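Local coordinates for protein N-acetylglucosamine-specific lectin (Saxidomus purpuratus, PDB 6M5M) that probably binds carbohydrates as a C-type lectin, holding N-acetylglucosamine or N-acetylgalactosamine beside a bound calcium ion, at residues 85-90 with 145-150; 91-96 with 123-128; 118-123 with 138-143. All blocks are in the same frame, centred on the assembly; numbering follows the deposited sequence.

Interaction 1. Residues 85-90 with 145-150; sequences KHYYWI and ENTNGP. With NAG (2-acetamido-2-deoxy-beta-D-glucopyranose), chain G.
Pro150 lays its CG over one face of the Tyr88 ring, a CH-pi contact in which CG stands 3.5 Å from the ring centroid and 16° off the normal. The CG of Lys85 brushes the same proline carbon, while its NZ reaches out to a salt bridge with Glu44. A second aromatic, Tyr87, works through its tip: the hydroxyl OH donates to Asn148 O at 2.7 Å, arriving well above the carbonyl plane. With CG set between the backbone N and the carbonyl carbon (chi1 60°), this ring offers a face to the sugar, and the acetamide methyl C8 of NAG sits over its centre, 3.6 Å from Tyr87 CE2. Thr147 CG2 closes in on that methyl at 3.7 Å. Trp89 turns the edge of its indole to Thr147 O, which lies in the ring plane 3.2 Å from CZ2; its NE1 is hydrogen-bonded to Arg47 O.

Behind these contacts, Trp89 N donates to Pro150 O at 3.0 Å, fixing backbone to backbone. Thr147 OG1 is hydrogen-bonded to Asp143 and His141, which probably helps to keep CG2 turned to the acetamide. Strand 87-95 pairs with strand 125-131, with a backbone hydrogen bond between Tyr88 and Tyr128, strand 149-155 belongs to the other antiparallel sheet, and Trp49 of helix 49-58 meets the Trp89 ring at about a right angle.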
loop_
_atom_site.group_PDB
_atom_site.type_symbol
_atom_site.label_atom_id
_atom_site.label_comp_id
_atom_site.label_asym_id
_atom_site.label_seq_id
_atom_site.Cartn_x
_atom_site.Cartn_y
_atom_site.Cartn_z
ATOM N N LYS B 85 9.737 -28.993 4.587
ATOM C CA LYS B 85 9.020 -28.339 3.463
ATOM C C LYS B 85 9.931 -27.268 2.851
ATOM O O LYS B 85 10.650 -26.516 3.599
ATOM C CB LYS B 85 7.694 -27.716 3.926
ATOM C CG LYS B 85 6.707 -28.630 4.651
ATOM C CD LYS B 85 6.357 -29.880 3.857
ATOM C CE LYS B 85 5.488 -30.916 4.549
ATOM N NZ LYS B 85 4.440 -30.303 5.382
ATOM N N HIS B 86 9.856 -27.093 1.528
ATOM C CA HIS B 86 10.687 -26.051 0.870
ATOM C C HIS B 86 9.850 -25.009 0.122
ATOM O O HIS B 86 10.443 -24.131 -0.511
ATOM C CB HIS B 86 11.770 -26.695 -0.015
ATOM C CG HIS B 86 11.276 -27.391 -1.240
ATOM N ND1 HIS B 86 11.439 -26.859 -2.521
ATOM C CD2 HIS B 86 10.701 -28.600 -1.410
ATOM C CE1 HIS B 86 10.961 -27.706 -3.408
ATOM N NE2 HIS B 86 10.464 -28.761 -2.752
ATOM N N TYR B 87 8.530 -25.042 0.190
ATOM C CA TYR B 87 7.719 -23.907 -0.281
ATOM C C TYR B 87 6.396 -23.885 0.474
ATOM O O TYR B 87 5.819 -24.946 0.714
ATOM C CB TYR B 87 7.589 -23.930 -1.814
ATOM C CG TYR B 87 6.938 -25.155 -2.389
ATOM C CD1 TYR B 87 5.555 -25.297 -2.380
ATOM C CD2 TYR B 87 7.689 -26.160 -2.978
ATOM C CE1 TYR B 87 4.954 -26.434 -2.882
ATOM C CE2 TYR B 87 7.087 -27.285 -3.533
ATOM C CZ TYR B 87 5.715 -27.439 -3.441
ATOM O OH TYR B 87 5.087 -28.523 -3.994
ATOM N N TYR B 88 5.898 -22.682 0.751
ATOM C CA TYR B 88 4.529 -22.439 1.276
ATOM C C TYR B 88 3.763 -21.436 0.378
ATOM O O TYR B 88 4.295 -20.323 0.062
ATOM C CB TYR B 88 4.618 -21.942 2.719
ATOM C CG TYR B 88 5.177 -22.919 3.747
ATOM C CD1 TYR B 88 6.507 -23.293 3.757
ATOM C CD2 TYR B 88 4.379 -23.401 4.772
ATOM C CE1 TYR B 88 7.020 -24.174 4.715
ATOM C CE2 TYR B 88 4.865 -24.288 5.724
ATOM C CZ TYR B 88 6.197 -24.669 5.722
ATOM O OH TYR B 88 6.613 -25.573 6.689
ATOM N N TRP B 89 2.536 -21.786 -0.001
ATOM C CA TRP B 89 1.690 -20.915 -0.876
ATOM C C TRP B 89 1.337 -19.596 -0.184
ATOM O O TRP B 89 0.995 -19.628 1.001
ATOM C CB TRP B 89 0.452 -21.671 -1.295
ATOM C CG TRP B 89 0.701 -22.808 -2.228
ATOM C CD1 TRP B 89 0.313 -24.096 -2.032
ATOM C CD2 TRP B 89 1.426 -22.794 -3.474
ATOM N NE1 TRP B 89 0.655 -24.865 -3.103
ATOM C CE2 TRP B 89 1.370 -24.117 -3.990
ATOM C CE3 TRP B 89 2.056 -21.810 -4.257
ATOM C CZ2 TRP B 89 1.888 -24.490 -5.221
ATOM C CZ3 TRP B 89 2.598 -22.197 -5.463
ATOM C CH2 TRP B 89 2.518 -23.506 -5.944
ATOM N N ILE B 90 1.283 -18.460 -0.906
ATOM C CA ILE B 90 0.851 -17.143 -0.341
ATOM C C ILE B 90 -0.219 -16.523 -1.246
ATOM O O ILE B 90 -0.490 -17.145 -2.240
ATOM C CB ILE B 90 2.026 -16.236 0.030
ATOM C CG1 ILE B 90 2.845 -15.808 -1.180
ATOM C CG2 ILE B 90 2.974 -16.894 1.032
ATOM C CD1 ILE B 90 3.977 -14.895 -0.839
ATOM N N GLU B 145 -2.887 -25.350 -9.653
ATOM C CA GLU B 145 -3.933 -26.373 -9.306
ATOM C C GLU B 145 -3.328 -27.662 -8.728
ATOM O O GLU B 145 -3.850 -28.128 -7.645
ATOM C CB GLU B 145 -4.779 -26.766 -10.521
ATOM C CG GLU B 145 -5.507 -25.597 -11.177
ATOM C CD GLU B 145 -4.740 -24.865 -12.282
ATOM O OE1 GLU B 145 -4.699 -23.602 -12.239
ATOM O OE2 GLU B 145 -4.182 -25.550 -13.195
ATOM N N ASN B 146 -2.327 -28.256 -9.401
ATOM C CA ASN B 146 -1.913 -29.668 -9.138
ATOM C C ASN B 146 -0.461 -29.755 -8.677
ATOM O O ASN B 146 0.104 -30.844 -8.831
ATOM C CB ASN B 146 -2.183 -30.590 -10.329
ATOM C CG ASN B 146 -3.654 -30.619 -10.679
ATOM O OD1 ASN B 146 -4.479 -31.095 -9.900
ATOM N ND2 ASN B 146 -3.990 -30.028 -11.809
ATOM N N THR B 147 0.103 -28.700 -8.092
ATOM C CA THR B 147 1.385 -28.797 -7.363
ATOM C C THR B 147 1.098 -28.565 -5.884
ATOM O O THR B 147 0.615 -27.454 -5.528
ATOM C CB THR B 147 2.424 -27.769 -7.822
ATOM O OG1 THR B 147 2.784 -28.242 -9.117
ATOM C CG2 THR B 147 3.653 -27.727 -6.940
ATOM N N ASN B 148 1.318 -29.606 -5.076
ATOM C CA ASN B 148 0.746 -29.672 -3.719
ATOM C C ASN B 148 1.755 -29.175 -2.708
ATOM O O ASN B 148 2.911 -29.525 -2.825
ATOM C CB ASN B 148 0.340 -31.105 -3.358
ATOM C CG ASN B 148 -0.868 -31.534 -4.137
ATOM O OD1 ASN B 148 -1.795 -30.762 -4.307
ATOM N ND2 ASN B 148 -0.861 -32.768 -4.606
ATOM N N GLY B 149 1.320 -28.364 -1.760
ATOM C CA GLY B 149 2.203 -27.855 -0.699
ATOM C C GLY B 149 1.424 -27.279 0.470
ATOM O O GLY B 149 0.184 -27.157 0.405
ATOM N N PRO B 150 2.160 -26.868 1.526
ATOM C CA PRO B 150 1.571 -26.240 2.704
ATOM C C PRO B 150 1.363 -24.773 2.322
ATOM O O PRO B 150 1.819 -24.370 1.244
ATOM C CB PRO B 150 2.675 -26.459 3.754
ATOM C CG PRO B 150 3.953 -26.279 2.919
ATOM C CD PRO B 150 3.611 -27.075 1.681
HETATM C C1 NAG G . 10.807 -25.099 -7.672
HETATM C C2 NAG G . 9.576 -24.262 -7.481
HETATM C C3 NAG G . 9.615 -23.780 -8.967
HETATM C C4 NAG G . 10.930 -23.102 -9.228
HETATM C C5 NAG G . 12.085 -23.960 -8.800
HETATM C C6 NAG G . 13.430 -23.303 -9.026
HETATM C C7 NAG G . 7.449 -24.299 -6.404
HETATM C C8 NAG G . 6.211 -25.074 -6.271
HETATM N N2 NAG G . 8.367 -24.921 -7.118
HETATM O O1 NAG G . 11.066 -26.453 -7.530
HETATM O O3 NAG G . 8.678 -22.856 -9.290
HETATM O O4 NAG G . 11.090 -22.906 -10.634
HETATM O O5 NAG G . 11.889 -24.303 -7.414
HETATM O O6 NAG G . 13.459 -21.997 -8.442
HETATM O O7 NAG G . 7.613 -23.159 -5.909
#

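Interaction 2. Residues 91-96 with 123-128; sequences GARWNE and KGCLDY. With NAG (2-acetamido-2-deoxy-beta-D-glucopyranose), chain G.
Arg93 wraps its side chain over the sulfur of Cys125, the residue it pairs with across two antiparallel strands. Its CB touches both Gly124 O and Cys125 SG, 3.6 Å from the sulfur. CG leaves between the backbone N and the carbonyl carbon (chi1 79°), CD passes SG at a looser distance, and the bend at chi3 (-55°) then folds the guanidinium back. As a result NE lies 3.5 Å from Cys125 SG, CZ and NH2 are scarcely farther, and the sulfur sits over one face of the planar group, displaced toward its rim. NH1, at the tip, goes on to a salt bridge with Glu50. The sulfur is itself tied to Cys144 in a disulfide, so the arginine covers a covalent crosslink.

Arg93 and Cys125 form a non-hydrogen-bonded pair with CA atoms 4.2 Å apart, in the antiparallel sheet of the C-type lectin fold that carries the sugar site; strand 100-103 lies along the far edge of strand 87-95, and strand 137-141 along that of strand 125-131. Two backbone bonds flank the pair: Leu126 N to Ala92 O at 3.0 Å, and Trp94 N to Gly124 O, also 3.0 Å but more bent at the hydrogen (139°).

One residue further along, Lys123 runs extended across the Trp94 indole, with CG almost on the normal of the five-membered ring, 3.6 Å from its centroid. CB lies over Trp94 CG and CD1, and CD passes NE1. Tyr101 meets the same indole edge-to-face. Toward the interior, Ala92 CB fits against both methyls of Leu126, touching CD1 at 3.7 Å.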
loop_
_atom_site.group_PDB
_atom_site.type_symbol
_atom_site.label_atom_id
_atom_site.label_comp_id
_atom_site.label_asym_id
_atom_site.label_seq_id
_atom_site.Cartn_x
_atom_site.Cartn_y
_atom_site.Cartn_z
ATOM N N GLY B 91 -0.852 -15.414 -0.847
ATOM C CA GLY B 91 -2.084 -14.889 -1.473
ATOM C C GLY B 91 -1.780 -13.927 -2.619
ATOM O O GLY B 91 -2.263 -12.754 -2.596
ATOM N N ALA B 92 -0.924 -14.370 -3.538
ATOM C CA ALA B 92 -0.544 -13.584 -4.736
ATOM C C ALA B 92 -0.578 -14.485 -5.968
ATOM O O ALA B 92 -0.154 -15.672 -5.885
ATOM C CB ALA B 92 0.828 -12.980 -4.546
ATOM N N ARG B 93 -1.001 -13.934 -7.106
ATOM C CA ARG B 93 -0.938 -14.647 -8.399
ATOM C C ARG B 93 -1.002 -13.609 -9.522
ATOM O O ARG B 93 -1.205 -12.402 -9.261
ATOM C CB ARG B 93 -2.010 -15.741 -8.501
ATOM C CG ARG B 93 -3.410 -15.264 -8.835
ATOM C CD ARG B 93 -4.384 -16.422 -9.106
ATOM N NE ARG B 93 -3.919 -17.340 -10.136
ATOM C CZ ARG B 93 -4.535 -18.452 -10.512
ATOM N NH1 ARG B 93 -5.653 -18.841 -9.924
ATOM N NH2 ARG B 93 -4.001 -19.199 -11.458
ATOM N N TRP B 94 -0.908 -14.102 -10.718
ATOM C CA TRP B 94 -0.938 -13.261 -11.939
ATOM C C TRP B 94 -2.373 -12.775 -12.109
ATOM O O TRP B 94 -3.292 -13.582 -11.881
ATOM C CB TRP B 94 -0.446 -14.003 -13.162
ATOM C CG TRP B 94 -0.364 -13.116 -14.375
ATOM C CD1 TRP B 94 -1.246 -13.096 -15.413
ATOM C CD2 TRP B 94 0.684 -12.182 -14.706
ATOM N NE1 TRP B 94 -0.850 -12.182 -16.341
ATOM C CE2 TRP B 94 0.316 -11.595 -15.937
ATOM C CE3 TRP B 94 1.862 -11.755 -14.080
ATOM C CZ2 TRP B 94 1.129 -10.660 -16.578
ATOM C CZ3 TRP B 94 2.663 -10.810 -14.693
ATOM C CH2 TRP B 94 2.295 -10.278 -15.940
ATOM N N ASN B 95 -2.511 -11.468 -12.298
ATOM C CA ASN B 95 -3.786 -10.730 -12.424
ATOM C C ASN B 95 -3.953 -10.363 -13.893
ATOM O O ASN B 95 -3.052 -9.657 -14.416
ATOM C CB ASN B 95 -3.766 -9.465 -11.569
ATOM C CG ASN B 95 -5.119 -8.802 -11.497
ATOM O OD1 ASN B 95 -5.580 -8.232 -12.480
ATOM N ND2 ASN B 95 -5.763 -8.885 -10.338
ATOM N N GLU B 96 -5.020 -10.867 -14.512
ATOM C CA GLU B 96 -5.304 -10.703 -15.958
ATOM C C GLU B 96 -5.801 -9.286 -16.198
ATOM O O GLU B 96 -5.367 -8.681 -17.199
ATOM C CB GLU B 96 -6.301 -11.747 -16.464
ATOM C CG GLU B 96 -5.645 -13.058 -16.866
ATOM C CD GLU B 96 -4.519 -12.989 -17.893
ATOM O OE1 GLU B 96 -3.792 -13.995 -18.004
ATOM O OE2 GLU B 96 -4.344 -11.937 -18.561
ATOM N N LYS B 123 3.310 -16.413 -15.291
ATOM C CA LYS B 123 1.894 -16.044 -15.055
ATOM C C LYS B 123 1.203 -17.011 -14.105
ATOM O O LYS B 123 0.015 -17.306 -14.318
ATOM C CB LYS B 123 1.109 -15.995 -16.356
ATOM C CG LYS B 123 1.595 -14.884 -17.272
ATOM C CD LYS B 123 0.883 -14.907 -18.576
ATOM C CE LYS B 123 1.494 -13.963 -19.585
ATOM N NZ LYS B 123 0.474 -13.620 -20.595
ATOM N N GLY B 124 1.885 -17.343 -13.024
ATOM C CA GLY B 124 1.409 -18.351 -12.063
ATOM C C GLY B 124 1.167 -17.784 -10.696
ATOM O O GLY B 124 0.714 -16.638 -10.576
ATOM N N CYS B 125 1.418 -18.615 -9.678
ATOM C CA CYS B 125 1.014 -18.389 -8.280
ATOM C C CYS B 125 2.264 -18.288 -7.405
ATOM O O CYS B 125 3.235 -18.974 -7.701
ATOM C CB CYS B 125 0.095 -19.524 -7.853
ATOM S SG CYS B 125 -1.513 -19.339 -8.668
ATOM N N LEU B 126 2.206 -17.460 -6.356
ATOM C CA LEU B 126 3.381 -17.180 -5.532
ATOM C C LEU B 126 3.381 -18.118 -4.318
ATOM O O LEU B 126 2.300 -18.479 -3.807
ATOM C CB LEU B 126 3.460 -15.727 -5.082
ATOM C CG LEU B 126 4.065 -14.746 -6.089
ATOM C CD1 LEU B 126 3.048 -14.464 -7.159
ATOM C CD2 LEU B 126 4.462 -13.481 -5.345
ATOM N N ASP B 127 4.580 -18.492 -3.965
ATOM C CA ASP B 127 4.975 -19.117 -2.685
ATOM C C ASP B 127 6.191 -18.392 -2.120
ATOM O O ASP B 127 6.887 -17.649 -2.875
ATOM C CB ASP B 127 5.221 -20.617 -2.853
ATOM C CG ASP B 127 6.163 -21.142 -3.921
ATOM O OD1 ASP B 127 7.108 -20.401 -4.359
ATOM O OD2 ASP B 127 5.970 -22.343 -4.301
ATOM N N TYR B 128 6.451 -18.644 -0.840
ATOM C CA TYR B 128 7.805 -18.570 -0.251
ATOM C C TYR B 128 8.493 -19.873 -0.614
ATOM O O TYR B 128 7.864 -20.938 -0.411
ATOM C CB TYR B 128 7.764 -18.316 1.258
ATOM C CG TYR B 128 7.602 -16.859 1.640
ATOM C CD1 TYR B 128 6.346 -16.253 1.721
ATOM C CD2 TYR B 128 8.729 -16.078 1.892
ATOM C CE1 TYR B 128 6.224 -14.905 2.065
ATOM C CE2 TYR B 128 8.625 -14.747 2.265
ATOM C CZ TYR B 128 7.365 -14.138 2.276
ATOM O OH TYR B 128 7.254 -12.820 2.630
HETATM C C1 NAG G . 10.807 -25.099 -7.672
HETATM C C2 NAG G . 9.576 -24.262 -7.481
HETATM C C3 NAG G . 9.615 -23.780 -8.967
HETATM C C4 NAG G . 10.930 -23.102 -9.228
HETATM C C5 NAG G . 12.085 -23.960 -8.800
HETATM C C6 NAG G . 13.430 -23.303 -9.026
HETATM C C7 NAG G . 7.449 -24.299 -6.404
HETATM C C8 NAG G . 6.211 -25.074 -6.271
HETATM N N2 NAG G . 8.367 -24.921 -7.118
HETATM O O1 NAG G . 11.066 -26.453 -7.530
HETATM O O3 NAG G . 8.678 -22.856 -9.290
HETATM O O4 NAG G . 11.090 -22.906 -10.634
HETATM O O5 NAG G . 11.889 -24.303 -7.414
HETATM O O6 NAG G . 13.459 -21.997 -8.442
HETATM O O7 NAG G . 7.613 -23.159 -5.909
#

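Interaction 3. Residues 118-123 with 138-143; sequences KPDNNK and WNDHVD. With CA (calcium ion), chain H; NAG (2-acetamido-2-deoxy-beta-D-glucopyranose), chain G.
Asp140 O is gripped twice: it binds the calcium ion at 2.1 Å and accepts a hydrogen bond from Asn122 ND2 at 3.0 Å. That bond is straight (177°) and lies in the amide plane of Asn122, although it approaches from well above the carbonyl plane. This is the calcium and sugar site of the C-type lectin fold: Lys118, Pro119 and Asp120, with a cis peptide before the proline, stand where many relatives carry Glu-Pro-Asn or Gln-Pro-Asp, and Trp138, Asn139 and Asp140 form the family's Trp-Asn-Asp motif.

Asp120 OD2 holds the ion at 2.3 Å, and the side-chain oxygen OD1 of Asn139 is a further ligand. The same Asp120 OD2 takes a salt bridge from Lys118 NZ at 2.6 Å through its syn lone pair; the calcium and the lysine together probably keep the carboxylate anionic. Lys118 NZ also donates to NAG O6 at 2.9 Å.

The Asp140 carboxylate holds the backbone of 120-122. Its OD1 accepts from Asp120 N at 2.8 Å, again on the syn lone pair, while OD2 receives weak hydrogen bonds from Asn121 N and Asn122 N. The two carboxylate planes are nearly parallel (7°) but offset, and the Asp120 N bond helps place Asp120 beside the metal.

The sugar O3 is held by Asn139 ND2 and by His141 ND1, the latter at 3.0 Å in the plane of the imidazole, and C8 rests over a face of that ring. No hydroxyl of the sugar reaches the calcium directly; water 2, itself a metal ligand, is hydrogen-bonded to NAG O4. Farther along, water 1 donates to both Lys123 O and Val142 O, at 2.9 Å from Val142 O.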
loop_
_atom_site.group_PDB
_atom_site.type_symbol
_atom_site.label_atom_id
_atom_site.label_comp_id
_atom_site.label_asym_id
_atom_site.label_seq_id
_atom_site.Cartn_x
_atom_site.Cartn_y
_atom_site.Cartn_z
ATOM N N LYS B 118 14.161 -14.220 -9.557
ATOM C CA LYS B 118 12.688 -14.256 -9.690
ATOM C C LYS B 118 12.107 -12.863 -9.934
ATOM O O LYS B 118 12.667 -11.888 -9.483
ATOM C CB LYS B 118 12.109 -14.832 -8.389
ATOM C CG LYS B 118 12.715 -16.170 -8.024
ATOM C CD LYS B 118 12.354 -17.203 -9.041
ATOM C CE LYS B 118 12.927 -18.550 -8.705
ATOM N NZ LYS B 118 12.885 -19.487 -9.829
ATOM N N PRO B 119 10.922 -12.722 -10.567
ATOM C CA PRO B 119 10.099 -13.851 -10.989
ATOM C C PRO B 119 10.485 -14.497 -12.312
ATOM O O PRO B 119 11.250 -13.888 -13.021
ATOM C CB PRO B 119 8.724 -13.255 -11.258
ATOM C CG PRO B 119 8.982 -11.807 -11.536
ATOM C CD PRO B 119 10.251 -11.440 -10.795
ATOM N N ASP B 120 10.018 -15.707 -12.573
ATOM C CA ASP B 120 10.330 -16.365 -13.856
ATOM C C ASP B 120 9.342 -15.903 -14.934
ATOM O O ASP B 120 9.513 -16.355 -16.117
ATOM C CB ASP B 120 10.424 -17.881 -13.717
ATOM C CG ASP B 120 11.480 -18.347 -12.725
ATOM O OD1 ASP B 120 12.654 -18.243 -13.055
ATOM O OD2 ASP B 120 11.104 -18.920 -11.644
ATOM N N ASN B 121 8.304 -15.157 -14.540
ATOM C CA ASN B 121 7.273 -14.578 -15.446
ATOM C C ASN B 121 6.497 -15.697 -16.145
ATOM O O ASN B 121 6.414 -15.697 -17.380
ATOM C CB ASN B 121 7.918 -13.621 -16.460
ATOM C CG ASN B 121 8.732 -12.542 -15.790
ATOM O OD1 ASN B 121 8.221 -11.782 -14.991
ATOM N ND2 ASN B 121 10.018 -12.479 -16.088
ATOM N N ASN B 122 5.901 -16.626 -15.384
ATOM C CA ASN B 122 5.207 -17.811 -15.947
ATOM C C ASN B 122 3.723 -17.610 -15.723
ATOM O O ASN B 122 3.011 -18.535 -16.008
ATOM C CB ASN B 122 5.742 -19.132 -15.373
ATOM C CG ASN B 122 5.760 -19.137 -13.859
ATOM O OD1 ASN B 122 4.866 -18.549 -13.266
ATOM N ND2 ASN B 122 6.809 -19.688 -13.246
ATOM N N LYS B 123 3.310 -16.413 -15.291
ATOM C CA LYS B 123 1.894 -16.044 -15.055
ATOM C C LYS B 123 1.203 -17.011 -14.105
ATOM O O LYS B 123 0.015 -17.306 -14.318
ATOM C CB LYS B 123 1.109 -15.995 -16.356
ATOM C CG LYS B 123 1.595 -14.884 -17.272
ATOM C CD LYS B 123 0.883 -14.907 -18.576
ATOM C CE LYS B 123 1.494 -13.963 -19.585
ATOM N NZ LYS B 123 0.474 -13.620 -20.595
ATOM N N TRP B 138 10.159 -14.913 -2.434
ATOM C CA TRP B 138 8.982 -15.184 -3.286
ATOM C C TRP B 138 9.465 -15.820 -4.586
ATOM O O TRP B 138 10.542 -15.424 -5.117
ATOM C CB TRP B 138 8.151 -13.968 -3.583
ATOM C CG TRP B 138 7.623 -13.167 -2.439
ATOM C CD1 TRP B 138 7.590 -13.455 -1.101
ATOM C CD2 TRP B 138 7.031 -11.874 -2.595
ATOM N NE1 TRP B 138 7.040 -12.402 -0.412
ATOM C CE2 TRP B 138 6.622 -11.451 -1.313
ATOM C CE3 TRP B 138 6.787 -11.068 -3.714
ATOM C CZ2 TRP B 138 6.027 -10.206 -1.128
ATOM C CZ3 TRP B 138 6.181 -9.849 -3.527
ATOM C CH2 TRP B 138 5.806 -9.433 -2.258
ATOM N N ASN B 139 8.663 -16.738 -5.070
ATOM C CA ASN B 139 8.841 -17.391 -6.392
ATOM C C ASN B 139 7.454 -17.538 -7.015
ATOM O O ASN B 139 6.487 -17.690 -6.253
ATOM C CB ASN B 139 9.502 -18.747 -6.174
ATOM C CG ASN B 139 9.276 -19.658 -7.343
ATOM O OD1 ASN B 139 9.933 -19.462 -8.355
ATOM N ND2 ASN B 139 8.397 -20.645 -7.176
ATOM N N ASP B 140 7.350 -17.611 -8.342
ATOM C CA ASP B 140 6.082 -17.843 -9.050
ATOM C C ASP B 140 6.113 -19.247 -9.643
ATOM O O ASP B 140 7.097 -19.608 -10.292
ATOM C CB ASP B 140 5.839 -16.785 -10.140
ATOM C CG ASP B 140 6.978 -16.503 -11.111
ATOM O OD1 ASP B 140 8.177 -16.803 -10.829
ATOM O OD2 ASP B 140 6.657 -15.997 -12.184
ATOM N N HIS B 141 5.056 -20.013 -9.453
ATOM C CA HIS B 141 4.978 -21.379 -10.006
ATOM C C HIS B 141 3.912 -21.395 -11.084
ATOM O O HIS B 141 2.809 -20.841 -10.856
ATOM C CB HIS B 141 4.710 -22.407 -8.843
ATOM C CG HIS B 141 4.866 -23.816 -9.289
ATOM N ND1 HIS B 141 6.108 -24.355 -9.637
ATOM C CD2 HIS B 141 3.978 -24.819 -9.452
ATOM C CE1 HIS B 141 5.949 -25.619 -10.021
ATOM N NE2 HIS B 141 4.656 -25.906 -9.913
ATOM N N VAL B 142 4.165 -22.098 -12.187
ATOM C CA VAL B 142 3.249 -22.068 -13.368
ATOM C C VAL B 142 1.952 -22.815 -13.051
ATOM O O VAL B 142 0.879 -22.468 -13.596
ATOM C CB VAL B 142 3.946 -22.652 -14.616
ATOM C CG1 VAL B 142 4.153 -24.166 -14.506
ATOM C CG2 VAL B 142 3.159 -22.274 -15.855
ATOM N N ASP B 143 2.024 -23.794 -12.151
ATOM C CA ASP B 143 0.884 -24.698 -11.871
ATOM C C ASP B 143 0.223 -24.303 -10.563
ATOM O O ASP B 143 0.750 -24.667 -9.478
ATOM C CB ASP B 143 1.300 -26.167 -11.878
ATOM C CG ASP B 143 0.169 -27.131 -11.464
ATOM O OD1 ASP B 143 -1.043 -26.722 -11.498
ATOM O OD2 ASP B 143 0.509 -28.298 -11.132
HETATM CA CA CA H . 9.160 -19.677 -10.687
HETATM C C1 NAG G . 10.807 -25.099 -7.672
HETATM C C2 NAG G . 9.576 -24.262 -7.481
HETATM C C3 NAG G . 9.615 -23.780 -8.967
HETATM C C4 NAG G . 10.930 -23.102 -9.228
HETATM C C5 NAG G . 12.085 -23.960 -8.800
HETATM C C6 NAG G . 13.430 -23.303 -9.026
HETATM C C7 NAG G . 7.449 -24.299 -6.404
HETATM C C8 NAG G . 6.211 -25.074 -6.271
HETATM N N2 NAG G . 8.367 -24.921 -7.118
HETATM O O1 NAG G . 11.066 -26.453 -7.530
HETATM O O3 NAG G . 8.678 -22.856 -9.290
HETATM O O4 NAG G . 11.090 -22.906 -10.634
HETATM O O5 NAG G . 11.889 -24.303 -7.414
HETATM O O6 NAG G . 13.459 -21.997 -8.442
HETATM O O7 NAG G . 7.613 -23.159 -5.909
HETATM O O HOH W 1 -0.214 -20.113 -14.809
HETATM O O HOH W 2 9.145 -21.450 -12.333
#

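Coming from the N terminus, the chain enters strand 87-95 through interaction 1 and, after a corner at Gly91, supplies the first half of interaction 2. After strand 100-103 a loop brings the chain to 118-123, the first half of interaction 3, and Lys123 then belongs to both 2 and 3 as strand 125-131 begins. Interaction 2 closes there, interaction 3 closes only at 138-143, so these two cross. The chain then runs through 145-150 into strand 149-155, where interaction 1 closes round them both. Interaction 1 joins the two sheets, interaction 2 pairs neighbouring strands, and interaction 3 fastens the calcium loop to the edge strand, all three meeting the same sugar.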